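Eukaryotic Translation Initiation 4E (Schistosoma mansoni, PDB 3HXI) binds the 7-methylguanosine cap of mRNA and probably brings capped messages to the ribosome at the start of translation, a step that 4E-BP would inhibit. Local coordinates at residues A[10-15]-A[106-111]; A[16-21]-A[98-103]; A[53-58]-A[124-129]. One frame throughout, in Å; residues are numbered along the deposited sequence.

Contact 1: A[10-15]-A[106-111]; sequences HPLQDS and LLIGSD
Leu-12 swings its CG anti to the carbonyl carbon (chi1 -55°), and Ile-108 turns CG1 in between its own backbone N and carbonyl carbon (chi1 67°); from these settings the two branched chains meet at an oblique crossing. The touching branch of Leu-12 is CD2, which lies 3.7 Å from Ile-108 CD1. The same CD2 also rests 3.7 Å from Ile-108 O, so one methyl covers both the end of the isoleucine and a carbonyl of the final helical turn. Further along the chain the fit is looser: Gln-13 CB comes to 4.3 Å from Ser-110 CB before the glutamine turns its amide away.

Water completes the polar side. Ile-108 O accepts from two waters, each at 2.7 Å from it. One water takes the N-H of Gln-13, with 3.0 Å from Gln-13 N to that water, and the other takes the N-H of Asp-14, so the carbonyl is tied by solvent to the corner where the strand turns. The helix ends here in a Schellman motif: Ser-110 has positive phi, and Ser-110 N and Asp-111 N bond back to Leu-107 O and Leu-106 O. The 4E-BP peptide binds across this edge and is hydrogen-bonded to Pro-11 O, Gln-13 OE1 and the Gly-109 backbone, while Ser-110 OG pairs with Asp-118 as well as with a basic side chain of the peptide.

Within the fold the contact joins the beginning of strand 11-21 to the C-terminal end of helix 96-108. Leu-12 also packs on Phe-39 of strand 33-41 and Ile-42 of helix 42-50, and Ile-108 reaches Phe-39, Phe-45 and, on strand 63-68, Met-66.

Contact 2: A[16-21]-A[98-103]; sequences WSYYLF and FLWDEL. With GTG (7-methyl-guanosine-5'-triphosphate-5'-guanosine), chain C.
Tyr-18 in strand 16-21 and Trp-100 in helix 98-103 have their CA atoms 12.9 Å apart, the nearest pair across the two segments, so the gap between backbones is spanned entirely by two long aromatic side chains. Both start with CG anti to the backbone N (chi1 -157° for Tyr-18, -167° for Trp-100), which extends each ring toward the other, and the two side chains run in from opposite ends to meet at their rings.

They meet edge to edge through a hydrogen bond. Trp-100 NE1 donates to Tyr-18 OH over 3.0 Å, almost straight at 169°, with the hydroxyl oxygen lying essentially in the indole plane. The phenol oxygen therefore satisfies the buried indole N-H. Beside the bond, Tyr-18 CE2 comes within 4.2 Å of Trp-100 CZ2, a light apolar touch. Leu-64 of strand 63-68 packs on both rings, and Pro-55 and Leu-135 also lie against the indole.

At the end of the strand, Phe-21 belongs to the other set of alternating side chains and lies beside the cap analogue. Its CE2 sits 3.5 Å from O4E of GTG, in the ribose of the second, unmethylated guanosine, and O3E of that sugar lies at the ring edge.

One strand thus serves both sides of the curved antiparallel sheet of eIF4E: Tyr-18 points to the helix-covered back, where Asp-101 and Glu-102 form salt bridges with basic side chains of the 4E-BP peptide, and Phe-21, whose ring also meets that of Trp-29, borders the cap site on the side of the second guanosine.

Contact 3: A[53-58]-A[124-129]; sequences VRPREI and AVFQPR. With GTG (7-methyl-guanosine-5'-triphosphate-5'-guanosine), chain C.
Strand 121-127 of the eIF4E sheet runs out here into the cap-binding site, and the loop 53-58 packs against its back through Phe-126 and Pro-128. Phe-126, with CG anti to the backbone N (chi1 180°), extends its ring into the loop. Pro-55 CB approaches that ring obliquely, 3.5 Å from Phe-126 CE2. Ile-58 comes in at the ring edge, near its plane, with CD1 at 3.9 Å from Phe-126 CD2. The other branch of the isoleucine, CG2, meets Pro-128 at about a right angle, 4.1 Å from Pro-128 CG. Trp-100 and Val-96 of helix 96-108 also pack on Pro-55, while Leu-135 adjoins Phe-126.

Gln-127 and Arg-129, which alternate with Phe-126 and Pro-128, turn to the bound cap analogue. Gln-127, directed away from the loop and extended beyond CG, donates from NE2 to O2A of GTG over 3.2 Å. Arg-129 reaches two phosphates: its NE donates to O1B over 2.8 Å, and NH1 donates to O1A over 3.0 Å, with O1A in the guanidinium plane. C5E of the ligand lies over one face of the guanidinium. Its third nitrogen, NH2, bonds back to Pro-128 O over 2.8 Å, meeting that carbonyl from above its plane. Asp-63 stands behind as a second shell, in a salt bridge with Arg-129 NH2 and as acceptor from Gln-127 NE2.

Chemically, the strand end divides its labour: Phe-126 and Pro-128 make a purely apolar contact with Pro-55 and Ile-58, and the alternate side chains supply N-H donors to the triphosphate. Pro-128 O and Asp-63 both hold NH2, which should restrict guanidinium rotation, and its positive charge would be expected to offset the negative charge of phosphates PA and PB, whose non-bridging oxygens it meets.

How the contacts relate
Along the chain the segments run 10-15, 16-21, 53-58, 98-103, 106-111, 124-129, so contact 2 lies within the span of contact 1, while contact 3 crosses both. Contacts 1 and 2 share strand 11-21 and helix 96-108, their centres about 13 Å apart, with Trp-16 packed on Leu-107 and Ile-108. Contacts 2 and 3 are about 8 Å apart between centres and linked by the Arg-54 to Asp-101 salt bridge and by Trp-100 against Pro-55. The centres of contacts 1 and 3 are about 21 Å apart. Together they follow one side of the same curved sheet, from the 4E-BP surface at contact 1 to the strand ends at contacts 2 and 3 that reach the cap.

Contact 1: A[10-15]-A[106-111]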
loop_
_atom_site.group_PDB
_atom_site.type_symbol
_atom_site.label_atom_id
_atom_site.label_comp_id
_atom_site.label_asym_id
_atom_site.label_seq_id
_atom_site.Cartn_x
_atom_site.Cartn_y
_atom_site.Cartn_z
ATOM N N HIS A 10 -1.108 14.881 16.015
ATOM C CA HIS A 10 -0.382 15.398 14.854
ATOM C C HIS A 10 -1.180 15.067 13.595
ATOM O O HIS A 10 -1.368 13.901 13.292
ATOM C CB HIS A 10 1.004 14.765 14.767
ATOM C CG HIS A 10 1.905 15.087 15.925
ATOM N ND1 HIS A 10 1.804 14.463 17.152
ATOM C CD2 HIS A 10 2.949 15.941 16.023
ATOM C CE1 HIS A 10 2.751 14.920 17.953
ATOM N NE2 HIS A 10 3.452 15.824 17.295
ATOM N N PRO A 11 -1.684 16.089 12.882
ATOM C CA PRO A 11 -2.527 15.781 11.732
ATOM C C PRO A 11 -1.713 15.283 10.550
ATOM O O PRO A 11 -0.581 15.717 10.330
ATOM C CB PRO A 11 -3.170 17.136 11.398
ATOM C CG PRO A 11 -2.175 18.137 11.889
ATOM C CD PRO A 11 -1.555 17.541 13.108
ATOM N N LEU A 12 -2.290 14.358 9.802
ATOM C CA LEU A 12 -1.644 13.881 8.586
ATOM C C LEU A 12 -2.057 14.709 7.376
ATOM O O LEU A 12 -3.134 15.320 7.362
ATOM C CB LEU A 12 -2.016 12.422 8.335
ATOM C CG LEU A 12 -1.747 11.414 9.444
ATOM C CD1 LEU A 12 -2.315 10.085 8.998
ATOM C CD2 LEU A 12 -0.272 11.283 9.704
ATOM N N GLN A 13 -1.188 14.706 6.367
ATOM C CA GLN A 13 -1.500 15.238 5.032
ATOM C C GLN A 13 -2.832 14.728 4.507
ATOM O O GLN A 13 -3.611 15.508 3.944
ATOM C CB GLN A 13 -0.387 14.906 4.028
ATOM C CG GLN A 13 -0.718 15.331 2.584
ATOM C CD GLN A 13 -0.913 16.841 2.456
ATOM O OE1 GLN A 13 -0.406 17.620 3.269
ATOM N NE2 GLN A 13 -1.648 17.256 1.435
ATOM N N ASP A 14 -3.103 13.433 4.708
ATOM C CA ASP A 14 -4.369 12.845 4.287
ATOM C C ASP A 14 -5.045 12.019 5.355
ATOM O O ASP A 14 -4.392 11.504 6.266
ATOM C CB ASP A 14 -4.158 11.950 3.051
ATOM C CG ASP A 14 -4.148 12.737 1.774
ATOM O OD1 ASP A 14 -5.246 13.149 1.335
ATOM O OD2 ASP A 14 -3.052 12.964 1.222
ATOM N N SER A 15 -6.364 11.892 5.216
ATOM C CA SER A 15 -7.133 10.887 5.933
ATOM C C SER A 15 -7.049 9.566 5.177
ATOM O O SER A 15 -7.107 9.550 3.940
ATOM C CB SER A 15 -8.593 11.309 6.048
ATOM O OG SER A 15 -9.302 10.368 6.821
ATOM N N LEU A 106 5.962 5.589 5.094
ATOM C CA LEU A 106 6.290 6.367 3.907
ATOM C C LEU A 106 5.018 7.020 3.349
ATOM O O LEU A 106 5.020 8.206 3.014
ATOM C CB LEU A 106 6.979 5.476 2.866
ATOM C CG LEU A 106 7.167 6.009 1.437
ATOM C CD1 LEU A 106 7.944 7.330 1.390
ATOM C CD2 LEU A 106 7.810 4.941 0.557
ATOM N N LEU A 107 3.928 6.259 3.293
ATOM C CA LEU A 107 2.667 6.782 2.749
ATOM C C LEU A 107 1.995 7.813 3.657
ATOM O O LEU A 107 1.693 8.908 3.202
ATOM C CB LEU A 107 1.685 5.666 2.402
ATOM C CG LEU A 107 1.737 5.138 0.960
ATOM C CD1 LEU A 107 3.071 4.478 0.665
ATOM C CD2 LEU A 107 0.582 4.167 0.684
ATOM N N ILE A 108 1.753 7.467 4.919
ATOM C CA ILE A 108 0.985 8.361 5.813
ATOM C C ILE A 108 1.814 9.594 6.191
ATOM O O ILE A 108 1.270 10.678 6.405
ATOM C CB ILE A 108 0.458 7.635 7.100
ATOM C CG1 ILE A 108 1.609 7.228 8.025
ATOM C CG2 ILE A 108 -0.444 6.413 6.746
ATOM C CD1 ILE A 108 1.664 8.117 9.289
ATOM N N GLY A 109 3.136 9.426 6.259
ATOM C CA GLY A 109 4.032 10.551 6.526
ATOM C C GLY A 109 4.270 11.395 5.284
ATOM O O GLY A 109 4.932 12.440 5.364
ATOM N N SER A 110 3.753 10.937 4.137
ATOM C CA SER A 110 3.966 11.584 2.828
ATOM C C SER A 110 5.437 11.934 2.593
ATOM O O SER A 110 5.758 13.055 2.190
ATOM C CB SER A 110 3.082 12.840 2.681
ATOM O OG SER A 110 3.088 13.321 1.338
ATOM N N ASP A 111 6.330 10.976 2.828
ATOM C CA ASP A 111 7.767 11.269 2.798
ATOM C C ASP A 111 8.359 11.107 1.394
ATOM O O ASP A 111 9.341 10.389 1.190
ATOM C CB ASP A 111 8.548 10.457 3.848
ATOM C CG ASP A 111 9.886 11.092 4.177
ATOM O OD1 ASP A 111 10.017 12.314 3.940
ATOM O OD2 ASP A 111 10.794 10.387 4.663
HETATM O O HOH W 1 1.509 13.342 6.708
HETATM O O HOH W 2 -0.878 11.351 4.856
#

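Contact 2: A[16-21]-A[98-103]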
loop_
_atom_site.group_PDB
_atom_site.type_symbol
_atom_site.label_atom_id
_atom_site.label_comp_id
_atom_site.label_asym_id
_atom_site.label_seq_id
_atom_site.Cartn_x
_atom_site.Cartn_y
_atom_site.Cartn_z
ATOM N N TRP A 16 -6.904 8.478 5.928
ATOM C CA TRP A 16 -6.739 7.125 5.381
ATOM C C TRP A 16 -7.758 6.186 5.975
ATOM O O TRP A 16 -8.159 6.339 7.134
ATOM C CB TRP A 16 -5.330 6.579 5.692
ATOM C CG TRP A 16 -4.236 7.393 5.137
ATOM C CD1 TRP A 16 -3.653 8.483 5.720
ATOM C CD2 TRP A 16 -3.551 7.188 3.894
ATOM N NE1 TRP A 16 -2.679 8.995 4.901
ATOM C CE2 TRP A 16 -2.584 8.214 3.777
ATOM C CE3 TRP A 16 -3.669 6.247 2.863
ATOM C CZ2 TRP A 16 -1.736 8.330 2.673
ATOM C CZ3 TRP A 16 -2.810 6.348 1.763
ATOM C CH2 TRP A 16 -1.862 7.390 1.673
ATOM N N SER A 17 -8.162 5.194 5.186
ATOM C CA SER A 17 -9.011 4.128 5.697
ATOM C C SER A 17 -8.330 2.767 5.557
ATOM O O SER A 17 -7.554 2.540 4.622
ATOM C CB SER A 17 -10.370 4.143 5.020
ATOM O OG SER A 17 -11.049 5.344 5.365
ATOM N N TYR A 18 -8.604 1.891 6.515
ATOM C CA TYR A 18 -7.917 0.615 6.622
ATOM C C TYR A 18 -8.945 -0.498 6.487
ATOM O O TYR A 18 -9.990 -0.502 7.167
ATOM C CB TYR A 18 -7.217 0.541 7.973
ATOM C CG TYR A 18 -6.037 -0.409 8.086
ATOM C CD1 TYR A 18 -6.187 -1.661 8.678
ATOM C CD2 TYR A 18 -4.752 -0.026 7.668
ATOM C CE1 TYR A 18 -5.099 -2.521 8.832
ATOM C CE2 TYR A 18 -3.657 -0.890 7.805
ATOM C CZ TYR A 18 -3.848 -2.135 8.404
ATOM O OH TYR A 18 -2.791 -3.006 8.575
ATOM N N TYR A 19 -8.653 -1.448 5.611
ATOM C CA TYR A 19 -9.606 -2.498 5.309
ATOM C C TYR A 19 -8.981 -3.861 5.448
ATOM O O TYR A 19 -7.778 -4.029 5.225
ATOM C CB TYR A 19 -10.090 -2.382 3.851
ATOM C CG TYR A 19 -10.669 -1.057 3.443
ATOM C CD1 TYR A 19 -12.042 -0.903 3.307
ATOM C CD2 TYR A 19 -9.841 0.042 3.150
ATOM C CE1 TYR A 19 -12.598 0.315 2.912
ATOM C CE2 TYR A 19 -10.383 1.260 2.757
ATOM C CZ TYR A 19 -11.761 1.391 2.649
ATOM O OH TYR A 19 -12.312 2.591 2.262
ATOM N N LEU A 20 -9.822 -4.833 5.807
ATOM C CA LEU A 20 -9.472 -6.251 5.761
ATOM C C LEU A 20 -10.238 -6.930 4.663
ATOM O O LEU A 20 -11.457 -6.779 4.564
ATOM C CB LEU A 20 -9.838 -6.938 7.091
ATOM C CG LEU A 20 -9.505 -6.166 8.369
ATOM C CD1 LEU A 20 -9.962 -6.956 9.598
ATOM C CD2 LEU A 20 -8.001 -5.829 8.470
ATOM N N PHE A 21 -9.525 -7.689 3.838
ATOM C CA PHE A 21 -10.154 -8.567 2.860
ATOM C C PHE A 21 -10.241 -9.978 3.440
ATOM O O PHE A 21 -9.227 -10.602 3.703
ATOM C CB PHE A 21 -9.353 -8.596 1.539
ATOM C CG PHE A 21 -9.919 -9.555 0.533
ATOM C CD1 PHE A 21 -10.844 -9.120 -0.405
ATOM C CD2 PHE A 21 -9.575 -10.901 0.567
ATOM C CE1 PHE A 21 -11.403 -10.009 -1.313
ATOM C CE2 PHE A 21 -10.121 -11.794 -0.345
ATOM C CZ PHE A 21 -11.060 -11.350 -1.272
ATOM N N PHE A 98 8.163 -5.418 9.175
ATOM C CA PHE A 98 9.050 -4.299 8.787
ATOM C C PHE A 98 8.598 -3.700 7.449
ATOM O O PHE A 98 8.424 -2.474 7.333
ATOM C CB PHE A 98 10.517 -4.782 8.714
ATOM C CG PHE A 98 11.481 -3.750 8.194
ATOM C CD1 PHE A 98 12.003 -2.767 9.052
ATOM C CD2 PHE A 98 11.866 -3.751 6.852
ATOM C CE1 PHE A 98 12.893 -1.795 8.566
ATOM C CE2 PHE A 98 12.758 -2.795 6.351
ATOM C CZ PHE A 98 13.274 -1.812 7.203
ATOM N N LEU A 99 8.409 -4.551 6.446
ATOM C CA LEU A 99 8.001 -4.073 5.111
ATOM C C LEU A 99 6.709 -3.258 5.178
ATOM O O LEU A 99 6.627 -2.166 4.617
ATOM C CB LEU A 99 7.784 -5.241 4.134
ATOM C CG LEU A 99 9.023 -6.020 3.678
ATOM C CD1 LEU A 99 8.612 -7.138 2.721
ATOM C CD2 LEU A 99 10.061 -5.096 3.007
ATOM N N TRP A 100 5.711 -3.804 5.855
ATOM C CA TRP A 100 4.404 -3.130 5.973
ATOM C C TRP A 100 4.509 -1.844 6.760
ATOM O O TRP A 100 4.026 -0.812 6.314
ATOM C CB TRP A 100 3.389 -4.057 6.616
ATOM C CG TRP A 100 1.947 -3.633 6.523
ATOM C CD1 TRP A 100 1.076 -3.538 7.562
ATOM C CD2 TRP A 100 1.202 -3.282 5.336
ATOM N NE1 TRP A 100 -0.178 -3.152 7.104
ATOM C CE2 TRP A 100 -0.121 -2.983 5.747
ATOM C CE3 TRP A 100 1.522 -3.184 3.977
ATOM C CZ2 TRP A 100 -1.134 -2.588 4.837
ATOM C CZ3 TRP A 100 0.514 -2.788 3.064
ATOM C CH2 TRP A 100 -0.798 -2.496 3.510
ATOM N N ASP A 101 5.148 -1.890 7.929
ATOM C CA ASP A 101 5.313 -0.671 8.733
ATOM C C ASP A 101 6.101 0.431 8.009
ATOM O O ASP A 101 5.714 1.581 8.063
ATOM C CB ASP A 101 5.987 -0.965 10.073
ATOM C CG ASP A 101 5.107 -1.776 11.020
ATOM O OD1 ASP A 101 3.889 -1.947 10.749
ATOM O OD2 ASP A 101 5.656 -2.243 12.061
ATOM N N GLU A 102 7.199 0.080 7.339
ATOM C CA GLU A 102 7.987 1.077 6.601
ATOM C C GLU A 102 7.169 1.655 5.447
ATOM O O GLU A 102 7.225 2.871 5.156
ATOM C CB GLU A 102 9.270 0.456 6.035
ATOM C CG GLU A 102 10.302 0.060 7.102
ATOM C CD GLU A 102 10.697 1.232 8.000
ATOM O OE1 GLU A 102 10.975 2.345 7.496
ATOM O OE2 GLU A 102 10.771 1.013 9.217
ATOM N N LEU A 103 6.439 0.776 4.772
ATOM C CA LEU A 103 5.631 1.204 3.639
ATOM C C LEU A 103 4.563 2.201 4.090
ATOM O O LEU A 103 4.416 3.281 3.493
ATOM C CB LEU A 103 5.010 0.017 2.897
ATOM C CG LEU A 103 4.357 0.359 1.535
ATOM C CD1 LEU A 103 5.392 0.942 0.567
ATOM C CD2 LEU A 103 3.647 -0.845 0.932
HETATM P PA GTG C . -5.466 -11.260 -6.057
HETATM O O1A GTG C . -5.918 -11.673 -4.682
HETATM O O2A GTG C . -4.720 -9.965 -6.295
HETATM O O3A GTG C . -4.639 -12.415 -6.805
HETATM P PB GTG C . -4.011 -13.755 -6.223
HETATM O O1B GTG C . -3.119 -13.476 -5.039
HETATM O O2B GTG C . -3.444 -14.488 -7.435
HETATM O O3B GTG C . -5.345 -14.542 -5.791
HETATM N N9A GTG C . -9.911 -8.727 -7.652
HETATM C C8A GTG C . -8.771 -8.269 -7.125
HETATM N N7A GTG C . -8.840 -6.920 -7.049
HETATM C C7X GTG C . -7.750 -6.071 -6.509
HETATM C C5A GTG C . -10.029 -6.553 -7.533
HETATM C C6A GTG C . -10.616 -5.292 -7.690
HETATM O O6A GTG C . -10.045 -4.227 -7.359
HETATM N N1A GTG C . -11.853 -5.236 -8.243
HETATM C C2A GTG C . -12.500 -6.390 -8.605
HETATM N N2A GTG C . -13.730 -6.362 -9.149
HETATM N N3A GTG C . -11.928 -7.604 -8.446
HETATM C C4A GTG C . -10.701 -7.691 -7.905
HETATM O O5D GTG C . -6.779 -11.164 -6.937
HETATM C C5D GTG C . -7.619 -12.307 -7.051
HETATM C C4D GTG C . -8.863 -11.936 -7.827
HETATM O O4D GTG C . -9.623 -11.021 -7.051
HETATM C C3D GTG C . -8.584 -11.222 -9.134
HETATM O O3D GTG C . -8.269 -12.145 -10.174
HETATM C C2D GTG C . -9.887 -10.493 -9.361
HETATM O O2D GTG C . -10.856 -11.392 -9.921
HETATM C C1D GTG C . -10.298 -10.130 -7.939
HETATM P PG GTG C . -5.440 -15.907 -4.948
HETATM O O1G GTG C . -4.210 -16.196 -4.149
HETATM O O2G GTG C . -6.014 -16.980 -5.857
HETATM O O5E GTG C . -6.614 -15.492 -3.932
HETATM C C5E GTG C . -6.353 -14.576 -2.870
HETATM C C4E GTG C . -7.587 -14.429 -2.003
HETATM O O4E GTG C . -8.636 -13.858 -2.789
HETATM C C3E GTG C . -8.123 -15.758 -1.504
HETATM O O3E GTG C . -8.802 -15.497 -0.264
HETATM C C2E GTG C . -9.166 -16.159 -2.538
HETATM O O2E GTG C . -10.178 -17.030 -2.006
HETATM C C1E GTG C . -9.731 -14.790 -2.891
HETATM N N9B GTG C . -10.301 -14.615 -4.242
HETATM C C8B GTG C . -9.370 -14.845 -5.322
HETATM N N7B GTG C . -10.210 -14.546 -6.478
HETATM C C5B GTG C . -11.441 -14.159 -6.027
HETATM C C6B GTG C . -12.678 -13.733 -6.706
HETATM O O6B GTG C . -12.673 -13.688 -7.965
HETATM N N1B GTG C . -13.761 -13.431 -5.935
HETATM C C2B GTG C . -13.721 -13.496 -4.559
HETATM N N2B GTG C . -14.805 -13.181 -3.807
HETATM N N3B GTG C . -12.613 -13.876 -3.877
HETATM C C4B GTG C . -11.491 -14.191 -4.555
#

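Contact 3: A[53-58]-A[124-129]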
loop_
_atom_site.group_PDB
_atom_site.type_symbol
_atom_site.label_atom_id
_atom_site.label_comp_id
_atom_site.label_asym_id
_atom_site.label_seq_id
_atom_site.Cartn_x
_atom_site.Cartn_y
_atom_site.Cartn_z
ATOM N N VAL A 53 -4.403 -7.210 13.233
ATOM C CA VAL A 53 -3.451 -8.312 13.125
ATOM C C VAL A 53 -2.122 -7.857 12.473
ATOM O O VAL A 53 -2.138 -7.058 11.520
ATOM C CB VAL A 53 -4.118 -9.509 12.398
ATOM C CG1 VAL A 53 -4.582 -9.112 10.973
ATOM C CG2 VAL A 53 -3.216 -10.768 12.405
ATOM N N ARG A 54 -0.986 -8.319 13.010
ATOM C CA ARG A 54 0.331 -8.043 12.398
ATOM C C ARG A 54 0.511 -8.845 11.107
ATOM O O ARG A 54 0.057 -9.984 11.042
ATOM C CB ARG A 54 1.482 -8.368 13.358
ATOM C CG ARG A 54 1.504 -7.581 14.653
ATOM C CD ARG A 54 2.401 -6.363 14.525
ATOM N NE ARG A 54 1.863 -5.385 13.575
ATOM C CZ ARG A 54 2.629 -4.554 12.868
ATOM N NH1 ARG A 54 2.085 -3.689 12.032
ATOM N NH2 ARG A 54 3.945 -4.597 12.998
ATOM N N PRO A 55 1.167 -8.259 10.073
ATOM C CA PRO A 55 1.416 -9.046 8.856
ATOM C C PRO A 55 2.002 -10.452 9.097
ATOM O O PRO A 55 1.634 -11.398 8.393
ATOM C CB PRO A 55 2.390 -8.170 8.060
ATOM C CG PRO A 55 2.042 -6.772 8.473
ATOM C CD PRO A 55 1.663 -6.873 9.943
ATOM N N ARG A 56 2.890 -10.608 10.078
ATOM C CA ARG A 56 3.524 -11.911 10.268
ATOM C C ARG A 56 2.574 -12.949 10.861
ATOM O O ARG A 56 2.833 -14.147 10.763
ATOM C CB ARG A 56 4.811 -11.780 11.085
ATOM N N GLU A 57 1.458 -12.491 11.429
ATOM C CA GLU A 57 0.473 -13.388 12.073
ATOM C C GLU A 57 -0.734 -13.743 11.191
ATOM O O GLU A 57 -1.453 -14.717 11.481
ATOM C CB GLU A 57 0.003 -12.778 13.399
ATOM N N ILE A 58 -0.956 -12.966 10.125
ATOM C CA ILE A 58 -2.144 -13.102 9.270
ATOM C C ILE A 58 -2.189 -14.434 8.550
ATOM O O ILE A 58 -1.150 -14.962 8.142
ATOM C CB ILE A 58 -2.246 -11.981 8.194
ATOM C CG1 ILE A 58 -2.020 -10.611 8.810
ATOM C CG2 ILE A 58 -3.632 -11.967 7.536
ATOM C CD1 ILE A 58 -2.074 -9.496 7.794
ATOM N N ALA A 124 -1.987 1.284 -0.292
ATOM C CA ALA A 124 -1.056 0.161 -0.162
ATOM C C ALA A 124 -1.824 -1.127 0.179
ATOM O O ALA A 124 -2.918 -1.081 0.764
ATOM C CB ALA A 124 -0.004 0.455 0.900
ATOM N N VAL A 125 -1.247 -2.261 -0.189
ATOM C CA VAL A 125 -1.906 -3.567 -0.033
ATOM C C VAL A 125 -0.876 -4.600 0.423
ATOM O O VAL A 125 0.200 -4.692 -0.161
ATOM C CB VAL A 125 -2.514 -4.062 -1.366
ATOM C CG1 VAL A 125 -3.384 -5.331 -1.152
ATOM C CG2 VAL A 125 -3.338 -2.967 -2.055
ATOM N N PHE A 126 -1.222 -5.362 1.453
ATOM C CA PHE A 126 -0.447 -6.513 1.862
ATOM C C PHE A 126 -1.226 -7.801 1.618
ATOM O O PHE A 126 -2.348 -7.944 2.085
ATOM C CB PHE A 126 -0.081 -6.432 3.340
ATOM C CG PHE A 126 0.715 -7.614 3.796
ATOM C CD1 PHE A 126 1.908 -7.928 3.156
ATOM C CD2 PHE A 126 0.228 -8.460 4.790
ATOM C CE1 PHE A 126 2.658 -9.054 3.549
ATOM C CE2 PHE A 126 0.954 -9.589 5.183
ATOM C CZ PHE A 126 2.172 -9.877 4.578
ATOM N N GLN A 127 -0.621 -8.728 0.884
ATOM C CA GLN A 127 -1.274 -9.983 0.504
ATOM C C GLN A 127 -0.391 -11.171 0.897
ATOM O O GLN A 127 0.562 -11.504 0.205
ATOM C CB GLN A 127 -1.582 -10.008 -0.993
ATOM C CG GLN A 127 -2.491 -8.873 -1.423
ATOM C CD GLN A 127 -2.707 -8.856 -2.912
ATOM O OE1 GLN A 127 -1.759 -8.689 -3.684
ATOM N NE2 GLN A 127 -3.953 -9.050 -3.328
ATOM N N PRO A 128 -0.704 -11.805 2.034
ATOM C CA PRO A 128 0.044 -13.005 2.423
ATOM C C PRO A 128 -0.383 -14.214 1.582
ATOM O O PRO A 128 -1.573 -14.506 1.458
ATOM C CB PRO A 128 -0.334 -13.190 3.895
ATOM C CG PRO A 128 -1.699 -12.603 3.994
ATOM C CD PRO A 128 -1.738 -11.449 3.013
ATOM N N ARG A 129 0.593 -14.890 0.989
ATOM C CA ARG A 129 0.320 -16.047 0.156
ATOM C C ARG A 129 1.342 -17.128 0.436
ATOM O O ARG A 129 2.504 -16.837 0.718
ATOM C CB ARG A 129 0.385 -15.700 -1.329
ATOM C CG ARG A 129 -0.594 -14.634 -1.822
ATOM C CD ARG A 129 -2.034 -15.139 -1.826
ATOM N NE ARG A 129 -2.920 -14.109 -2.356
ATOM C CZ ARG A 129 -3.425 -13.114 -1.639
ATOM N NH1 ARG A 129 -4.225 -12.223 -2.217
ATOM N NH2 ARG A 129 -3.145 -13.023 -0.340
HETATM P PA GTG C . -5.466 -11.260 -6.057
HETATM O O1A GTG C . -5.918 -11.673 -4.682
HETATM O O2A GTG C . -4.720 -9.965 -6.295
HETATM O O3A GTG C . -4.639 -12.415 -6.805
HETATM P PB GTG C . -4.011 -13.755 -6.223
HETATM O O1B GTG C . -3.119 -13.476 -5.039
HETATM O O2B GTG C . -3.444 -14.488 -7.435
HETATM O O3B GTG C . -5.345 -14.542 -5.791
HETATM N N9A GTG C . -9.911 -8.727 -7.652
HETATM C C8A GTG C . -8.771 -8.269 -7.125
HETATM N N7A GTG C . -8.840 -6.920 -7.049
HETATM C C7X GTG C . -7.750 -6.071 -6.509
HETATM C C5A GTG C . -10.029 -6.553 -7.533
HETATM C C6A GTG C . -10.616 -5.292 -7.690
HETATM O O6A GTG C . -10.045 -4.227 -7.359
HETATM N N1A GTG C . -11.853 -5.236 -8.243
HETATM C C2A GTG C . -12.500 -6.390 -8.605
HETATM N N2A GTG C . -13.730 -6.362 -9.149
HETATM N N3A GTG C . -11.928 -7.604 -8.446
HETATM C C4A GTG C . -10.701 -7.691 -7.905
HETATM O O5D GTG C . -6.779 -11.164 -6.937
HETATM C C5D GTG C . -7.619 -12.307 -7.051
HETATM C C4D GTG C . -8.863 -11.936 -7.827
HETATM O O4D GTG C . -9.623 -11.021 -7.051
HETATM C C3D GTG C . -8.584 -11.222 -9.134
HETATM O O3D GTG C . -8.269 -12.145 -10.174
HETATM C C2D GTG C . -9.887 -10.493 -9.361
HETATM O O2D GTG C . -10.856 -11.392 -9.921
HETATM C C1D GTG C . -10.298 -10.130 -7.939
HETATM P PG GTG C . -5.440 -15.907 -4.948
HETATM O O1G GTG C . -4.210 -16.196 -4.149
HETATM O O2G GTG C . -6.014 -16.980 -5.857
HETATM O O5E GTG C . -6.614 -15.492 -3.932
HETATM C C5E GTG C . -6.353 -14.576 -2.870
HETATM C C4E GTG C . -7.587 -14.429 -2.003
HETATM O O4E GTG C . -8.636 -13.858 -2.789
HETATM C C3E GTG C . -8.123 -15.758 -1.504
HETATM O O3E GTG C . -8.802 -15.497 -0.264
HETATM C C2E GTG C . -9.166 -16.159 -2.538
HETATM O O2E GTG C . -10.178 -17.030 -2.006
HETATM C C1E GTG C . -9.731 -14.790 -2.891
HETATM N N9B GTG C . -10.301 -14.615 -4.242
HETATM C C8B GTG C . -9.370 -14.845 -5.322
HETATM N N7B GTG C . -10.210 -14.546 -6.478
HETATM C C5B GTG C . -11.441 -14.159 -6.027
HETATM C C6B GTG C . -12.678 -13.733 -6.706
HETATM O O6B GTG C . -12.673 -13.688 -7.965
HETATM N N1B GTG C . -13.761 -13.431 -5.935
HETATM C C2B GTG C . -13.721 -13.496 -4.559
HETATM N N2B GTG C . -14.805 -13.181 -3.807
HETATM N N3B GTG C . -12.613 -13.876 -3.877
HETATM C C4B GTG C . -11.491 -14.191 -4.555
#